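Side-chain contact in hemolysin-like protein containing CBS domains (Oenococcus oeni, PDB 3OCO), which is of unknown function but is the CBS-domain-pair portion of a longer membrane protein that may bind flavin adenine dinucleotide: residues L49-Y53 with S54-V58. Sequence-based numbering, arbitrary orientation.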
ATOM      1  N   LEU A  49      12.084  -6.028   7.585  1.00 22.25           N
ATOM      2  CA  LEU A  49      12.563  -7.158   6.786  1.00 30.63           C
ATOM      3  C   LEU A  49      11.981  -8.470   7.260  1.00 30.81           C
ATOM      4  O   LEU A  49      11.858  -9.424   6.493  1.00 34.93           O
ATOM      5  CB  LEU A  49      14.094  -7.217   6.809  1.00 25.86           C
ATOM      6  CG  LEU A  49      14.729  -6.139   5.936  1.00 28.29           C
ATOM      7  CD1 LEU A  49      16.221  -6.112   6.074  1.00 28.59           C
ATOM      8  CD2 LEU A  49      14.354  -6.394   4.490  1.00 36.82           C
ATOM      9  N   GLU A  50      11.613  -8.505   8.531  1.00 31.39           N
ATOM     10  CA  GLU A  50      11.043  -9.694   9.140  1.00 31.95           C
ATOM     11  C   GLU A  50       9.517  -9.762   8.994  1.00 32.36           C
ATOM     12  O   GLU A  50       8.951 -10.850   8.853  1.00 31.93           O
ATOM     13  CB  GLU A  50      11.430  -9.739  10.620  1.00 36.03           C
ATOM     14  CG  GLU A  50      10.876 -10.926  11.387  1.00 36.23           C
ATOM     15  CD  GLU A  50      11.451 -12.264  10.929  1.00 42.29           C
ATOM     16  OE1 GLU A  50      12.354 -12.276  10.062  1.00 43.26           O
ATOM     17  OE2 GLU A  50      10.997 -13.305  11.450  1.00 42.71           O
ATOM     18  N   GLU A  51       8.849  -8.610   9.019  1.00 25.03           N
ATOM     19  CA  GLU A  51       7.382  -8.593   9.061  1.00 27.57           C
ATOM     20  C   GLU A  51       6.696  -7.920   7.860  1.00 31.69           C
ATOM     21  O   GLU A  51       5.475  -8.012   7.714  1.00 30.84           O
ATOM     22  CB  GLU A  51       6.912  -7.929  10.353  1.00 28.93           C
ATOM     23  CG  GLU A  51       7.667  -8.415  11.582  1.00 40.95           C
ATOM     24  CD  GLU A  51       6.891  -8.202  12.863  1.00 48.50           C
ATOM     25  OE1 GLU A  51       6.715  -7.028  13.255  1.00 54.66           O
ATOM     26  OE2 GLU A  51       6.460  -9.207  13.476  1.00 46.71           O
ATOM     27  N   GLN A  52       7.473  -7.219   7.033  1.00 26.79           N
ATOM     28  CA  GLN A  52       6.977  -6.642   5.765  1.00 38.49           C
ATOM     29  C   GLN A  52       6.017  -5.453   5.838  1.00 41.96           C
ATOM     30  O   GLN A  52       5.904  -4.719   4.856  1.00 42.64           O
ATOM     31  CB  GLN A  52       6.278  -7.687   4.891  1.00 34.26           C
ATOM     32  CG  GLN A  52       7.023  -8.946   4.595  1.00 41.07           C
ATOM     33  CD  GLN A  52       6.185  -9.829   3.692  1.00 52.21           C
ATOM     34  OE1 GLN A  52       5.803  -9.423   2.590  1.00 45.81           O
ATOM     35  NE2 GLN A  52       5.855 -11.023   4.169  1.00 61.24           N
ATOM     36  N   TYR A  53       5.288  -5.277   6.942  1.00 27.28           N
ATOM     37  CA  TYR A  53       4.336  -4.164   6.989  1.00 28.57           C
ATOM     38  C   TYR A  53       5.037  -2.901   6.523  1.00 21.38           C
ATOM     39  O   TYR A  53       6.210  -2.710   6.780  1.00 23.14           O
ATOM     40  CB  TYR A  53       3.752  -3.964   8.396  1.00 33.66           C
ATOM     41  CG  TYR A  53       3.158  -5.211   9.007  1.00 30.44           C
ATOM     42  CD1 TYR A  53       1.910  -5.659   8.632  1.00 34.14           C
ATOM     43  CD2 TYR A  53       3.851  -5.934   9.975  1.00 35.18           C
ATOM     44  CE1 TYR A  53       1.364  -6.803   9.192  1.00 42.32           C
ATOM     45  CE2 TYR A  53       3.312  -7.082  10.542  1.00 29.62           C
ATOM     46  CZ  TYR A  53       2.070  -7.512  10.144  1.00 40.28           C
ATOM     47  OH  TYR A  53       1.524  -8.650  10.703  1.00 50.20           O
ATOM     48  N   SER A  54       4.336  -2.033   5.821  1.00 24.43           N
ATOM     49  CA  SER A  54       5.012  -0.847   5.325  1.00 25.68           C
ATOM     50  C   SER A  54       4.939   0.318   6.306  1.00 32.72           C
ATOM     51  O   SER A  54       5.694   1.288   6.195  1.00 35.75           O
ATOM     52  CB  SER A  54       4.444  -0.436   3.971  1.00 27.49           C
ATOM     53  OG  SER A  54       3.074  -0.140   4.079  1.00 23.91           O
ATOM     54  N   ARG A  55       4.019   0.227   7.257  1.00 34.02           N
ATOM     55  CA  ARG A  55       3.875   1.264   8.280  1.00 37.42           C
ATOM     56  C   ARG A  55       3.782   0.689   9.679  1.00 31.85           C
ATOM     57  O   ARG A  55       2.963  -0.192   9.938  1.00 25.87           O
ATOM     58  CB  ARG A  55       2.647   2.118   8.011  1.00 41.33           C
ATOM     59  CG  ARG A  55       2.681   2.771   6.664  1.00 44.69           C
ATOM     60  CD  ARG A  55       1.528   3.700   6.519  1.00 44.65           C
ATOM     61  NE  ARG A  55       1.563   4.380   5.240  1.00 46.60           N
ATOM     62  CZ  ARG A  55       0.771   4.069   4.225  1.00 49.45           C
ATOM     63  NH1 ARG A  55      -0.112   3.085   4.367  1.00 51.13           N
ATOM     64  NH2 ARG A  55       0.855   4.753   3.086  1.00 44.43           N
ATOM     65  N   PHE A  56       4.630   1.195  10.570  1.00 26.67           N
ATOM     66  CA  PHE A  56       4.647   0.748  11.960  1.00 29.01           C
ATOM     67  C   PHE A  56       4.275   1.880  12.890  1.00 32.06           C
ATOM     68  O   PHE A  56       4.948   2.912  12.926  1.00 27.56           O
ATOM     69  CB  PHE A  56       6.036   0.260  12.355  1.00 30.61           C
ATOM     70  CG  PHE A  56       6.412  -1.057  11.753  1.00 39.42           C
ATOM     71  CD1 PHE A  56       6.038  -2.244  12.364  1.00 46.50           C
ATOM     72  CD2 PHE A  56       7.151  -1.113  10.582  1.00 46.22           C
ATOM     73  CE1 PHE A  56       6.389  -3.472  11.807  1.00 47.05           C
ATOM     74  CE2 PHE A  56       7.506  -2.333  10.022  1.00 44.75           C
ATOM     75  CZ  PHE A  56       7.125  -3.515  10.641  1.00 43.25           C
ATOM     76  N   PRO A  57       3.204   1.682  13.661  1.00 40.09           N
ATOM     77  CA  PRO A  57       2.889   2.563  14.785  1.00 33.63           C
ATOM     78  C   PRO A  57       4.108   2.697  15.687  1.00 25.53           C
ATOM     79  O   PRO A  57       4.791   1.689  15.979  1.00 22.61           O
ATOM     80  CB  PRO A  57       1.797   1.797  15.519  1.00 38.09           C
ATOM     81  CG  PRO A  57       1.200   0.902  14.487  1.00 37.36           C
ATOM     82  CD  PRO A  57       2.333   0.497  13.622  1.00 35.29           C
ATOM     83  N   VAL A  58       4.415   3.935  16.066  1.00 17.58           N
ATOM     84  CA  VAL A  58       5.497   4.237  16.992  0.60 22.35           C
ATOM     85  C   VAL A  58       4.940   4.467  18.413  1.00 31.82           C
ATOM     86  O   VAL A  58       4.078   5.314  18.595  1.00 33.40           O
ATOM     87  CB  VAL A  58       6.264   5.496  16.537  0.60 23.92           C
ATOM     88  CG1 VAL A  58       7.253   5.943  17.604  0.60 27.73           C
ATOM     89  CG2 VAL A  58       6.972   5.245  15.200  0.60 21.07           C
TER
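In both Tyr53 and Phe56, CG stands anti to the carbonyl carbon (chi1 -53° and -73°); Phe56 is thereby carried back toward the end of helix 41-51, while the outer part of the Tyr53 ring runs away from strand 55-60, and the two side chains cross at about a right angle. The bend they occupy is the helix-to-strand return of a beta-alpha-beta unit, strand 35-36, helix 41-51 and strand 55-60, in the first CBS domain of the chain. Helix 41-51 ends at Glu51, and Gln52, with a positive phi of 71°, turns the chain out of the helical path; a weak Tyr53 N to Glu51 O bond of 2.8 Å spans the turn. One face of the phenyl ring of Phe56 receives Tyr53 CB, 4.1 Å from Phe56 CZ, while Tyr53 CD2 lies 4.0 Å from Phe56 CE1. The phenol ring meets that atom obliquely, and one phenol face has Glu51 O 3.5 Å above its plane, nearer the ring edge than the centre. Glu51 approaches Phe56 differently: its carboxylate lies nearly parallel to the phenyl ring, with OE1 at the ring edge, near its plane, 3.9 Å from Phe56 CE1. The same OE1 is hydrogen-bonded to Ser33 OG, and Ser33 also touches both aromatic side chains, tying the loop before strand 35-36 to the turn. On the helix side, Leu49 O is hydrogen-bonded to Tyr74 OH of the second subunit. Phe56 also packs on Val35, and on the side of its ring that receives Tyr53 CB, Phe56 CE2 lies 3.5 Å from Tyr53 O.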